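PDB 3AW8: phosphoribosylaminoimidazole carboxylase, ATPase subunit from Thermus thermophilus, which probably catalyses the ATP-dependent carboxylation of 5-aminoimidazole ribonucleotide with bicarbonate to N5-carboxyaminoimidazole ribonucleotide in purine biosynthesis. Local coordinates for residues Glu92-Arg97 with Met259-His264; Phe103-Gly106 with Pro110-Pro113; Val181-Val186 with Ala221-Ala226; Ala228-Ala233 with Leu243-Phe248. All blocks are in the same frame, centred on the assembly; numbering follows the deposited sequence.

Contact 1: residues Glu92-Arg97 with Met259-His264; sequences EVAQDR and MAPRVH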
loop_
_atom_site.group_PDB
_atom_site.type_symbol
_atom_site.label_atom_id
_atom_site.label_comp_id
_atom_site.label_asym_id
_atom_site.label_seq_id
_atom_site.Cartn_x
_atom_site.Cartn_y
_atom_site.Cartn_z
ATOM N N GLU A 92 -18.057 22.023 11.063
ATOM C CA GLU A 92 -18.492 23.242 11.733
ATOM C C GLU A 92 -17.703 23.414 13.033
ATOM O O GLU A 92 -17.048 24.429 13.249
ATOM C CB GLU A 92 -19.991 23.146 12.045
ATOM C CG GLU A 92 -20.733 24.474 12.123
ATOM C CD GLU A 92 -21.404 24.862 10.806
ATOM O OE1 GLU A 92 -22.219 24.054 10.290
ATOM O OE2 GLU A 92 -21.125 25.975 10.295
ATOM N N VAL A 93 -17.778 22.408 13.893
ATOM C CA VAL A 93 -17.077 22.436 15.167
ATOM C C VAL A 93 -15.577 22.661 14.996
ATOM O O VAL A 93 -14.997 23.550 15.616
ATOM C CB VAL A 93 -17.280 21.106 15.939
ATOM C CG1 VAL A 93 -16.490 21.127 17.233
ATOM C CG2 VAL A 93 -18.753 20.886 16.225
ATOM N N ALA A 94 -14.956 21.855 14.140
ATOM C CA ALA A 94 -13.515 21.916 13.912
ATOM C C ALA A 94 -12.967 23.154 13.212
ATOM O O ALA A 94 -11.774 23.431 13.302
ATOM C CB ALA A 94 -13.069 20.672 13.158
ATOM N N GLN A 95 -13.820 23.900 12.521
ATOM C CA GLN A 95 -13.356 25.076 11.807
ATOM C C GLN A 95 -13.416 26.385 12.603
ATOM O O GLN A 95 -13.088 27.452 12.081
ATOM C CB GLN A 95 -14.117 25.213 10.480
ATOM C CG GLN A 95 -13.886 24.061 9.506
ATOM C CD GLN A 95 -14.431 24.343 8.105
ATOM O OE1 GLN A 95 -15.519 24.895 7.948
ATOM N NE2 GLN A 95 -13.678 23.950 7.085
ATOM N N ASP A 96 -13.823 26.308 13.865
ATOM C CA ASP A 96 -13.889 27.497 14.714
ATOM C C ASP A 96 -13.247 27.168 16.058
ATOM O O ASP A 96 -13.789 26.366 16.826
ATOM C CB ASP A 96 -15.337 27.916 14.940
ATOM C CG ASP A 96 -15.448 29.253 15.639
ATOM O OD1 ASP A 96 -14.602 29.544 16.514
ATOM O OD2 ASP A 96 -16.389 30.005 15.317
ATOM N N ARG A 97 -12.109 27.794 16.348
ATOM C CA ARG A 97 -11.392 27.516 17.592
ATOM C C ARG A 97 -12.244 27.593 18.852
ATOM O O ARG A 97 -12.117 26.741 19.738
ATOM C CB ARG A 97 -10.179 28.434 17.736
ATOM C CG ARG A 97 -9.044 28.111 16.790
ATOM C CD ARG A 97 -7.761 28.781 17.256
ATOM N NE ARG A 97 -6.582 28.341 16.510
ATOM C CZ ARG A 97 -6.329 28.658 15.243
ATOM N NH1 ARG A 97 -7.177 29.426 14.568
ATOM N NH2 ARG A 97 -5.229 28.209 14.652
ATOM N N MET A 259 -8.871 19.431 16.821
ATOM C CA MET A 259 -9.535 18.256 16.283
ATOM C C MET A 259 -9.619 18.439 14.768
ATOM O O MET A 259 -9.789 19.552 14.274
ATOM C CB MET A 259 -10.933 18.075 16.892
ATOM C CG MET A 259 -12.018 18.990 16.357
ATOM S SD MET A 259 -13.359 18.043 15.569
ATOM C CE MET A 259 -14.378 17.640 16.969
ATOM N N ALA A 260 -9.454 17.346 14.034
ATOM C CA ALA A 260 -9.525 17.378 12.575
ATOM C C ALA A 260 -10.466 16.249 12.167
ATOM O O ALA A 260 -10.225 15.087 12.487
ATOM C CB ALA A 260 -8.136 17.165 11.970
ATOM N N PRO A 261 -11.558 16.577 11.462
ATOM C CA PRO A 261 -12.512 15.547 11.041
ATOM C C PRO A 261 -12.009 14.770 9.833
ATOM O O PRO A 261 -12.655 14.776 8.780
ATOM C CB PRO A 261 -13.761 16.360 10.728
ATOM C CG PRO A 261 -13.179 17.598 10.121
ATOM C CD PRO A 261 -12.003 17.915 11.028
ATOM N N ARG A 262 -10.879 14.079 9.991
ATOM C CA ARG A 262 -10.297 13.348 8.876
ATOM C C ARG A 262 -8.983 12.658 9.231
ATOM O O ARG A 262 -8.442 12.823 10.331
ATOM C CB ARG A 262 -10.001 14.327 7.750
ATOM C CG ARG A 262 -9.129 15.489 8.237
ATOM C CD ARG A 262 -8.642 16.362 7.104
ATOM N NE ARG A 262 -7.864 17.503 7.587
ATOM C CZ ARG A 262 -6.661 17.423 8.164
ATOM N NH1 ARG A 262 -6.062 16.251 8.351
ATOM N NH2 ARG A 262 -6.044 18.532 8.541
ATOM N N VAL A 263 -8.471 11.890 8.276
ATOM C CA VAL A 263 -7.200 11.235 8.455
ATOM C C VAL A 263 -6.264 12.397 8.729
ATOM O O VAL A 263 -6.483 13.509 8.242
ATOM C CB VAL A 263 -6.779 10.484 7.199
ATOM C CG1 VAL A 263 -7.582 9.196 7.096
ATOM C CG2 VAL A 263 -6.986 11.369 5.961
ATOM N N HIS A 264 -5.224 12.139 9.510
ATOM C CA HIS A 264 -4.314 13.195 9.921
ATOM C C HIS A 264 -2.857 12.865 9.642
ATOM O O HIS A 264 -2.479 11.696 9.580
ATOM C CB HIS A 264 -4.537 13.443 11.415
ATOM C CG HIS A 264 -3.954 14.719 11.920
ATOM N ND1 HIS A 264 -2.751 14.775 12.588
ATOM C CD2 HIS A 264 -4.420 15.991 11.874
ATOM C CE1 HIS A 264 -2.502 16.025 12.935
ATOM N NE2 HIS A 264 -3.498 16.782 12.514
HETATM O O HOH W 1 -9.452 22.235 13.808
#
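Ala94 O and Met259 O are joined by one water, which lies 2.7 Å from each of these two carbonyl oxygens and so links the helix end to the strand end. No direct hydrogen bond joins the two segments; beside the water, the contact is apolar. Ala94 CB points at the strand end, and this single methyl touches two groups, Met259 SD and Pro261 CD, each 3.6 Å from Ala94 CB. The Met259 chain leaves with CG between the backbone N and the carbonyl carbon (chi1 77°) and then bends twice. This course passes the sulfur by Ala94 and brings the terminal methyl to Val93, where Met259 CE lies 4.1 Å from Val93 CG1 and the two side chains cross at about a right angle. Pro261, at the centre of an inverse gamma turn, follows the strand and leads to Arg262. There the guanidinium turns back: Arg262 NH1 donates to Val263 O over 2.8 Å, in the carbonyl plane, while Ala260 CB covers one guanidinium face and NH2 forms a salt bridge with Glu68. Past the helix, Asp96 stands at the N-cap of helix 97-107, its OD1 accepting a weak hydrogen bond from Leu98 N, and Arg97 NH2 forms a salt bridge with the phosphate of the bound AMP. The contact thus sets the end of helix 88-94 against the edge strand 253-260 of the large antiparallel sheet, with Phe103 and Phe104 of helix 97-107 packed beside Val93 and Met259, and Leu245 of the neighbouring strand 241-250 also touching Met259.

Contact 2: residues Phe103-Gly106 with Pro110-Pro113; sequences FFQG and PTPP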
loop_
_atom_site.group_PDB
_atom_site.type_symbol
_atom_site.label_atom_id
_atom_site.label_comp_id
_atom_site.label_asym_id
_atom_site.label_seq_id
_atom_site.Cartn_x
_atom_site.Cartn_y
_atom_site.Cartn_z
ATOM N N PHE A 103 -17.047 22.951 22.712
ATOM C CA PHE A 103 -17.572 21.612 22.452
ATOM C C PHE A 103 -16.903 20.549 23.330
ATOM O O PHE A 103 -17.583 19.768 24.002
ATOM C CB PHE A 103 -17.407 21.265 20.967
ATOM C CG PHE A 103 -17.711 19.828 20.635
ATOM C CD1 PHE A 103 -16.693 18.877 20.605
ATOM C CD2 PHE A 103 -19.010 19.424 20.354
ATOM C CE1 PHE A 103 -16.965 17.543 20.294
ATOM C CE2 PHE A 103 -19.290 18.093 20.044
ATOM C CZ PHE A 103 -18.266 17.152 20.014
ATOM N N PHE A 104 -15.573 20.516 23.327
ATOM C CA PHE A 104 -14.858 19.540 24.142
ATOM C C PHE A 104 -14.985 19.893 25.616
ATOM O O PHE A 104 -15.099 19.008 26.467
ATOM C CB PHE A 104 -13.377 19.462 23.735
ATOM C CG PHE A 104 -13.111 18.496 22.617
ATOM C CD1 PHE A 104 -13.486 18.798 21.313
ATOM C CD2 PHE A 104 -12.544 17.256 22.877
ATOM C CE1 PHE A 104 -13.305 17.878 20.285
ATOM C CE2 PHE A 104 -12.358 16.328 21.854
ATOM C CZ PHE A 104 -12.741 16.641 20.554
ATOM N N GLN A 105 -14.964 21.186 25.920
ATOM C CA GLN A 105 -15.105 21.620 27.298
ATOM C C GLN A 105 -16.451 21.118 27.807
ATOM O O GLN A 105 -16.598 20.790 28.981
ATOM C CB GLN A 105 -15.044 23.146 27.392
ATOM C CG GLN A 105 -15.489 23.689 28.741
ATOM C CD GLN A 105 -15.351 25.193 28.831
ATOM O OE1 GLN A 105 -14.255 25.715 29.030
ATOM N NE2 GLN A 105 -16.465 25.903 28.672
ATOM N N GLY A 106 -17.423 21.048 26.902
ATOM C CA GLY A 106 -18.746 20.580 27.265
ATOM C C GLY A 106 -18.856 19.072 27.389
ATOM O O GLY A 106 -19.812 18.561 27.963
ATOM N N PRO A 110 -10.546 18.242 29.517
ATOM C CA PRO A 110 -9.683 19.381 29.836
ATOM C C PRO A 110 -9.221 20.165 28.611
ATOM O O PRO A 110 -8.901 19.588 27.576
ATOM C CB PRO A 110 -8.514 18.726 30.566
ATOM C CG PRO A 110 -9.161 17.568 31.255
ATOM C CD PRO A 110 -10.061 17.017 30.177
ATOM N N THR A 111 -9.189 21.486 28.742
ATOM C CA THR A 111 -8.745 22.362 27.664
ATOM C C THR A 111 -8.028 23.527 28.320
ATOM O O THR A 111 -8.354 23.902 29.441
ATOM C CB THR A 111 -9.931 22.941 26.849
ATOM O OG1 THR A 111 -10.563 23.985 27.600
ATOM C CG2 THR A 111 -10.957 21.857 26.540
ATOM N N PRO A 112 -7.038 24.116 27.638
ATOM C CA PRO A 112 -6.327 25.247 28.237
ATOM C C PRO A 112 -7.333 26.337 28.587
ATOM O O PRO A 112 -8.428 26.381 28.027
ATOM C CB PRO A 112 -5.388 25.699 27.120
ATOM C CG PRO A 112 -5.157 24.451 26.338
ATOM C CD PRO A 112 -6.528 23.833 26.287
ATOM N N PRO A 113 -6.989 27.223 29.533
ATOM C CA PRO A 113 -7.964 28.267 29.844
ATOM C C PRO A 113 -8.122 29.122 28.589
ATOM O O PRO A 113 -7.131 29.592 28.023
ATOM C CB PRO A 113 -7.301 29.020 30.993
ATOM C CG PRO A 113 -5.836 28.853 30.702
ATOM C CD PRO A 113 -5.760 27.397 30.327
#
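Thr111 turns its methyl toward Phe104 CB and the backbone N of Gln105, closing a helix-loop-strand connection of the ATP-grasp domain in which the chain leaves helix 97-107, doubles back past it and enters strand 114-117. The threonine branches diverge: CG2 is the one aimed at the helix, 4.1 Å from Gln105 N and 4.4 Å from Phe104 CB, a light contact, looser at Phe104. Its position follows from the first torsion (chi1 76°), which leaves CG2 beside the threonine's own backbone N and sets OG1 between that N and the carbonyl carbon. Phe104 approaches Thr111 through CB. Its ring leads away, stacking on Phe256 and touching Ala233 and Met259, so that its stem is toward Thr111 and its ring between strand 253-260 and helix 220-237. Gln105 runs out extended along the exposed flank, and its amide does not bond to the threonine: Gln105 OE1 and Thr111 OG1 are 4.3 Å apart. Backbone hydrogen bonds in which the prolines can only accept, between Pro110 and Phe256 and between Pro113 and Gly173, tie the two ends of the loop to strands of different sheets. The Thr111 side chain lies about 9 Å from the bound AMP, near the nucleotide pocket but not in it. The hydroxyl is instead used locally: Thr111 OG1 donates to Pro112 O over 3.2 Å, standing 37° out of the carbonyl plane with a C=O...donor angle of 128°.

Contact 3: residues Val181-Val186 with Ala221-Ala226; sequences VSLLAV and ALQKKA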
loop_
_atom_site.group_PDB
_atom_site.type_symbol
_atom_site.label_atom_id
_atom_site.label_comp_id
_atom_site.label_asym_id
_atom_site.label_seq_id
_atom_site.Cartn_x
_atom_site.Cartn_y
_atom_site.Cartn_z
ATOM N N VAL A 181 0.805 15.311 21.851
ATOM C CA VAL A 181 0.453 13.976 21.404
ATOM C C VAL A 181 -0.892 14.038 20.701
ATOM O O VAL A 181 -1.611 15.029 20.808
ATOM C CB VAL A 181 0.390 12.964 22.591
ATOM C CG1 VAL A 181 1.756 12.873 23.262
ATOM C CG2 VAL A 181 -0.684 13.368 23.593
ATOM N N SER A 182 -1.225 12.991 19.960
ATOM C CA SER A 182 -2.502 12.961 19.263
ATOM C C SER A 182 -3.021 11.543 19.258
ATOM O O SER A 182 -2.248 10.588 19.326
ATOM C CB SER A 182 -2.353 13.461 17.823
ATOM O OG SER A 182 -1.667 12.519 17.029
ATOM N N LEU A 183 -4.337 11.411 19.189
ATOM C CA LEU A 183 -4.955 10.097 19.171
ATOM C C LEU A 183 -5.868 9.984 17.965
ATOM O O LEU A 183 -6.842 10.728 17.847
ATOM C CB LEU A 183 -5.766 9.867 20.450
ATOM C CG LEU A 183 -6.481 8.514 20.504
ATOM C CD1 LEU A 183 -5.949 7.709 21.667
ATOM C CD2 LEU A 183 -7.978 8.715 20.632
ATOM N N LEU A 184 -5.540 9.080 17.051
ATOM C CA LEU A 184 -6.383 8.882 15.887
ATOM C C LEU A 184 -7.435 7.862 16.303
ATOM O O LEU A 184 -7.107 6.792 16.809
ATOM C CB LEU A 184 -5.572 8.349 14.696
ATOM C CG LEU A 184 -4.512 9.254 14.060
ATOM C CD1 LEU A 184 -5.084 10.641 13.888
ATOM C CD2 LEU A 184 -3.264 9.317 14.926
ATOM N N ALA A 185 -8.702 8.204 16.115
ATOM C CA ALA A 185 -9.787 7.303 16.475
ATOM C C ALA A 185 -10.697 7.120 15.277
ATOM O O ALA A 185 -10.725 7.954 14.371
ATOM C CB ALA A 185 -10.581 7.868 17.658
ATOM N N VAL A 186 -11.449 6.030 15.269
ATOM C CA VAL A 186 -12.343 5.773 14.159
ATOM C C VAL A 186 -13.649 5.126 14.601
ATOM O O VAL A 186 -13.678 4.291 15.504
ATOM C CB VAL A 186 -11.638 4.896 13.095
ATOM C CG1 VAL A 186 -10.798 3.837 13.772
ATOM C CG2 VAL A 186 -12.662 4.256 12.171
ATOM N N ALA A 221 -2.826 4.003 31.316
ATOM C CA ALA A 221 -4.023 4.740 31.689
ATOM C C ALA A 221 -4.149 5.954 30.772
ATOM O O ALA A 221 -5.257 6.405 30.467
ATOM C CB ALA A 221 -3.940 5.180 33.141
ATOM N N LEU A 222 -3.007 6.479 30.334
ATOM C CA LEU A 222 -3.002 7.631 29.443
ATOM C C LEU A 222 -3.782 7.252 28.188
ATOM O O LEU A 222 -4.583 8.039 27.688
ATOM C CB LEU A 222 -1.570 8.026 29.068
ATOM C CG LEU A 222 -1.310 9.533 28.944
ATOM C CD1 LEU A 222 0.102 9.790 28.433
ATOM C CD2 LEU A 222 -2.328 10.147 28.003
ATOM N N GLN A 223 -3.550 6.038 27.691
ATOM C CA GLN A 223 -4.242 5.548 26.501
ATOM C C GLN A 223 -5.751 5.580 26.697
ATOM O O GLN A 223 -6.475 6.208 25.920
ATOM C CB GLN A 223 -3.810 4.115 26.170
ATOM C CG GLN A 223 -2.866 4.009 24.981
ATOM C CD GLN A 223 -3.504 4.464 23.679
ATOM O OE1 GLN A 223 -2.833 5.013 22.814
ATOM N NE2 GLN A 223 -4.799 4.227 23.533
ATOM N N LYS A 224 -6.220 4.896 27.736
ATOM C CA LYS A 224 -7.644 4.845 28.031
ATOM C C LYS A 224 -8.218 6.247 28.190
ATOM O O LYS A 224 -9.352 6.516 27.790
ATOM C CB LYS A 224 -7.879 4.034 29.306
ATOM C CG LYS A 224 -8.180 2.557 29.069
ATOM C CD LYS A 224 -7.101 1.868 28.243
ATOM C CE LYS A 224 -7.460 0.406 27.986
ATOM N NZ LYS A 224 -8.790 0.255 27.324
ATOM N N LYS A 225 -7.417 7.133 28.773
ATOM C CA LYS A 225 -7.815 8.517 29.003
ATOM C C LYS A 225 -8.163 9.162 27.657
ATOM O O LYS A 225 -9.274 9.667 27.460
ATOM C CB LYS A 225 -6.659 9.267 29.692
ATOM C CG LYS A 225 -7.037 10.559 30.433
ATOM C CD LYS A 225 -5.854 11.049 31.290
ATOM C CE LYS A 225 -6.167 12.311 32.099
ATOM N NZ LYS A 225 -6.323 13.549 31.276
ATOM N N ALA A 226 -7.204 9.122 26.734
ATOM C CA ALA A 226 -7.376 9.683 25.399
ATOM C C ALA A 226 -8.534 9.018 24.663
ATOM O O ALA A 226 -9.372 9.687 24.059
ATOM C CB ALA A 226 -6.090 9.515 24.602
#
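Apolar contact dominates here, and Leu183 carries it from the strand side. With CG anti to the backbone N (chi1 179°), the leucine reaches out from the sheet, and its two methyls divide the work. Leu183 CD1 abuts the methyl of Ala226, with 3.4 Å between Leu183 CD1 and Ala226 CB, while Leu183 CD2 lies against that residue's backbone, 3.8 Å from Ala226 O. Consistent with the small Ala226 side chain, the nearest CA atoms of helix and strand, Leu183 CA and Ala226 CA, are 6.7 Å apart. Among polar side chains, Gln223 is the one that takes part, and it does so only by packing. Its CB starts away from the strand, but the bend at chi2 (-64°) swings the amide back, leaving Gln223 NE2 4.1 Å from Leu183 CD1. The amide has weak hydrogen bonds on both sides, from NE2 to Glu227 OE2 and from Leu198 N to OE1. Backbone bonding serves the sheet rather than this contact: Leu183 pairs with Leu245 of strand 241-250, and the neighbouring residues Ser182 and Leu184 pair with strand 193-204. Leu198 and Leu254, from strands to either side of strand 179-187, also touch Ala226. Leu183 thus faces the helix while the CB of Ser182 points away from it, the alternation expected of a strand. Helix 220-237 packs on one face of the sheet, a helix against antiparallel strands, as in the alpha+beta architecture of an ATP-grasp subdomain.

Contact 4: residues Ala228-Ala233 with Leu243-Phe248; sequences AYALRA and LALEFF. With AMP (adenosine monophosphate), chain C.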
loop_
_atom_site.group_PDB
_atom_site.type_symbol
_atom_site.label_atom_id
_atom_site.label_comp_id
_atom_site.label_asym_id
_atom_site.label_seq_id
_atom_site.Cartn_x
_atom_site.Cartn_y
_atom_site.Cartn_z
ATOM N N ALA A 228 -11.071 7.568 25.901
ATOM C CA ALA A 228 -12.317 7.943 26.555
ATOM C C ALA A 228 -12.805 9.292 26.024
ATOM O O ALA A 228 -13.977 9.450 25.660
ATOM C CB ALA A 228 -12.106 8.009 28.052
ATOM N N TYR A 229 -11.904 10.268 25.983
ATOM C CA TYR A 229 -12.264 11.582 25.476
ATOM C C TYR A 229 -12.719 11.439 24.021
ATOM O O TYR A 229 -13.700 12.054 23.596
ATOM C CB TYR A 229 -11.064 12.533 25.535
ATOM C CG TYR A 229 -10.504 12.789 26.921
ATOM C CD1 TYR A 229 -11.343 13.090 27.992
ATOM C CD2 TYR A 229 -9.131 12.797 27.143
ATOM C CE1 TYR A 229 -10.829 13.401 29.251
ATOM C CE2 TYR A 229 -8.603 13.107 28.398
ATOM C CZ TYR A 229 -9.458 13.412 29.449
ATOM O OH TYR A 229 -8.942 13.756 30.680
ATOM N N ALA A 230 -12.005 10.610 23.266
ATOM C CA ALA A 230 -12.311 10.397 21.857
ATOM C C ALA A 230 -13.678 9.768 21.637
ATOM O O ALA A 230 -14.395 10.138 20.705
ATOM C CB ALA A 230 -11.239 9.536 21.222
ATOM N N LEU A 231 -14.038 8.816 22.490
ATOM C CA LEU A 231 -15.322 8.139 22.370
ATOM C C LEU A 231 -16.445 9.148 22.586
ATOM O O LEU A 231 -17.460 9.149 21.875
ATOM C CB LEU A 231 -15.428 7.023 23.411
ATOM C CG LEU A 231 -16.020 5.693 22.940
ATOM C CD1 LEU A 231 -16.178 4.777 24.137
ATOM C CD2 LEU A 231 -17.355 5.915 22.258
ATOM N N ARG A 232 -16.257 10.013 23.574
ATOM C CA ARG A 232 -17.259 11.015 23.877
ATOM C C ARG A 232 -17.485 11.933 22.682
ATOM O O ARG A 232 -18.623 12.191 22.292
ATOM C CB ARG A 232 -16.848 11.818 25.118
ATOM C CG ARG A 232 -16.942 11.008 26.413
ATOM C CD ARG A 232 -17.306 11.888 27.617
ATOM N NE ARG A 232 -16.141 12.459 28.292
ATOM C CZ ARG A 232 -15.313 11.765 29.068
ATOM N NH1 ARG A 232 -15.516 10.466 29.274
ATOM N NH2 ARG A 232 -14.278 12.371 29.637
ATOM N N ALA A 233 -16.396 12.405 22.092
ATOM C CA ALA A 233 -16.482 13.296 20.942
ATOM C C ALA A 233 -17.176 12.645 19.745
ATOM O O ALA A 233 -18.104 13.223 19.166
ATOM C CB ALA A 233 -15.089 13.768 20.547
ATOM N N LEU A 243 -11.222 10.267 13.092
ATOM C CA LEU A 243 -11.197 11.537 13.796
ATOM C C LEU A 243 -9.819 11.676 14.453
ATOM O O LEU A 243 -9.314 10.726 15.047
ATOM C CB LEU A 243 -12.332 11.526 14.830
ATOM C CG LEU A 243 -12.698 12.713 15.716
ATOM C CD1 LEU A 243 -11.973 12.594 17.026
ATOM C CD2 LEU A 243 -12.388 14.016 15.012
ATOM N N ALA A 244 -9.200 12.845 14.321
ATOM C CA ALA A 244 -7.884 13.077 14.905
ATOM C C ALA A 244 -7.956 14.121 16.011
ATOM O O ALA A 244 -8.326 15.277 15.780
ATOM C CB ALA A 244 -6.900 13.521 13.828
ATOM N N LEU A 245 -7.594 13.697 17.216
ATOM C CA LEU A 245 -7.605 14.562 18.385
ATOM C C LEU A 245 -6.184 14.845 18.859
ATOM O O LEU A 245 -5.414 13.926 19.133
ATOM C CB LEU A 245 -8.400 13.891 19.506
ATOM C CG LEU A 245 -9.820 14.383 19.806
ATOM C CD1 LEU A 245 -10.493 14.882 18.539
ATOM C CD2 LEU A 245 -10.615 13.253 20.466
ATOM N N GLU A 246 -5.843 16.124 18.946
ATOM C CA GLU A 246 -4.527 16.539 19.402
ATOM C C GLU A 246 -4.604 17.096 20.818
ATOM O O GLU A 246 -5.436 17.951 21.109
ATOM C CB GLU A 246 -3.954 17.599 18.467
ATOM C CG GLU A 246 -3.351 17.024 17.208
ATOM C CD GLU A 246 -2.639 18.071 16.375
ATOM O OE1 GLU A 246 -3.326 18.807 15.638
ATOM O OE2 GLU A 246 -1.390 18.162 16.468
ATOM N N PHE A 247 -3.742 16.608 21.703
ATOM C CA PHE A 247 -3.722 17.085 23.083
ATOM C C PHE A 247 -2.339 17.588 23.482
ATOM O O PHE A 247 -1.352 17.378 22.774
ATOM C CB PHE A 247 -4.110 15.975 24.070
ATOM C CG PHE A 247 -5.466 15.389 23.838
ATOM C CD1 PHE A 247 -5.644 14.361 22.921
ATOM C CD2 PHE A 247 -6.565 15.847 24.554
ATOM C CE1 PHE A 247 -6.901 13.792 22.721
ATOM C CE2 PHE A 247 -7.827 15.288 24.363
ATOM C CZ PHE A 247 -7.997 14.260 23.447
ATOM N N PHE A 248 -2.292 18.275 24.617
ATOM C CA PHE A 248 -1.046 18.758 25.190
ATOM C C PHE A 248 -0.877 17.837 26.386
ATOM O O PHE A 248 -1.843 17.604 27.115
ATOM C CB PHE A 248 -1.181 20.189 25.702
ATOM C CG PHE A 248 -1.169 21.221 24.630
ATOM C CD1 PHE A 248 -0.113 21.295 23.734
ATOM C CD2 PHE A 248 -2.202 22.143 24.527
ATOM C CE1 PHE A 248 -0.086 22.279 22.744
ATOM C CE2 PHE A 248 -2.184 23.129 23.540
ATOM C CZ PHE A 248 -1.124 23.195 22.649
HETATM P P AMP C . -2.051 25.539 15.581
HETATM O O1P AMP C . -2.182 24.288 14.786
HETATM O O2P AMP C . -2.792 25.352 17.006
HETATM O O3P AMP C . -2.727 26.758 14.775
HETATM O "O5'" AMP C . -0.479 25.878 15.820
HETATM C "C5'" AMP C . 0.113 24.807 16.577
HETATM C "C4'" AMP C . 1.515 25.226 17.061
HETATM O "O4'" AMP C . 1.443 26.340 18.011
HETATM C "C3'" AMP C . 2.240 24.070 17.773
HETATM O "O3'" AMP C . 3.618 24.026 17.379
HETATM C "C2'" AMP C . 2.065 24.355 19.271
HETATM O "O2'" AMP C . 3.233 23.973 20.011
HETATM C "C1'" AMP C . 1.784 25.872 19.360
HETATM N N9 AMP C . 0.670 26.145 20.302
HETATM C C8 AMP C . -0.666 26.219 19.995
HETATM N N7 AMP C . -1.367 26.474 21.061
HETATM C C5 AMP C . -0.543 26.584 22.122
HETATM C C6 AMP C . -0.718 26.847 23.508
HETATM N N6 AMP C . -1.983 27.061 24.029
HETATM N N1 AMP C . 0.373 26.883 24.308
HETATM C C2 AMP C . 1.606 26.678 23.823
HETATM N N3 AMP C . 1.813 26.429 22.526
HETATM C C4 AMP C . 0.784 26.373 21.652
#
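Tyr229 and Phe247 both carry CG anti to their carbonyl carbon and beside their backbone N, at chi1 -61° and -59°, and these torsions send one ring from the helix and the other from the strand into the same helix-sheet interface of the ATP-grasp domain. The rings meet obliquely, neither stacked nor edge-to-face: their centroids are 5.8 Å apart and their planes differ by 35°. Tyr229 CD2 lies 4.0 Å from Phe247 CE2, and the stem contributes too, with Tyr229 CB 4.1 Å from Phe247 CZ. The polar end of the tyrosine is not involved; OH hydrogen-bonds to Lys225 NZ, one turn earlier on helix 220-237. Leu245, two residues back on the strand and on the same face, makes the second contact. Its CD2 rests against the helix backbone at Ala230, 3.6 Å between Leu245 CD2 and Ala230 CA, and also 3.8 Å from Ala230 CB. Ala233 CB also points to the strand, and Phe104 of helix 97-107 touches both Ala233 and Leu245. No hydrogen bond crosses from helix to strand, so the contact rests on nonpolar surfaces. The intervening strand residues face the other way: Glu246 is turned from the helix, and Phe248 lines the nucleotide pocket together with Phe177 and Val175. There the ring lies obliquely by the adenine, with Phe248 CZ 3.5 Å from AMP C5 and Phe248 CE2 4.0 Å from AMP N6.

Contacts 3 and 4 lie closest together, centres about 6 Å apart: both use helix 220-237, and their strands are sheet neighbours, with Leu183 N 2.7 Å from Leu245 O. Contact 1 joins the next strand, Ala260 N lying 2.9 Å from Ala244 O, a probable hydrogen bond. Contact 2 touches contacts 1 and 4: Phe104 CE1 is 3.5 Å from Met259 CE, and Phe104 CZ is 3.5 Å from Leu245 CD1. Contacts 2 and 3 do not touch. AMP is met at its two ends, its phosphate by Arg97 of contact 1 and its adenine by Phe248 of contact 4.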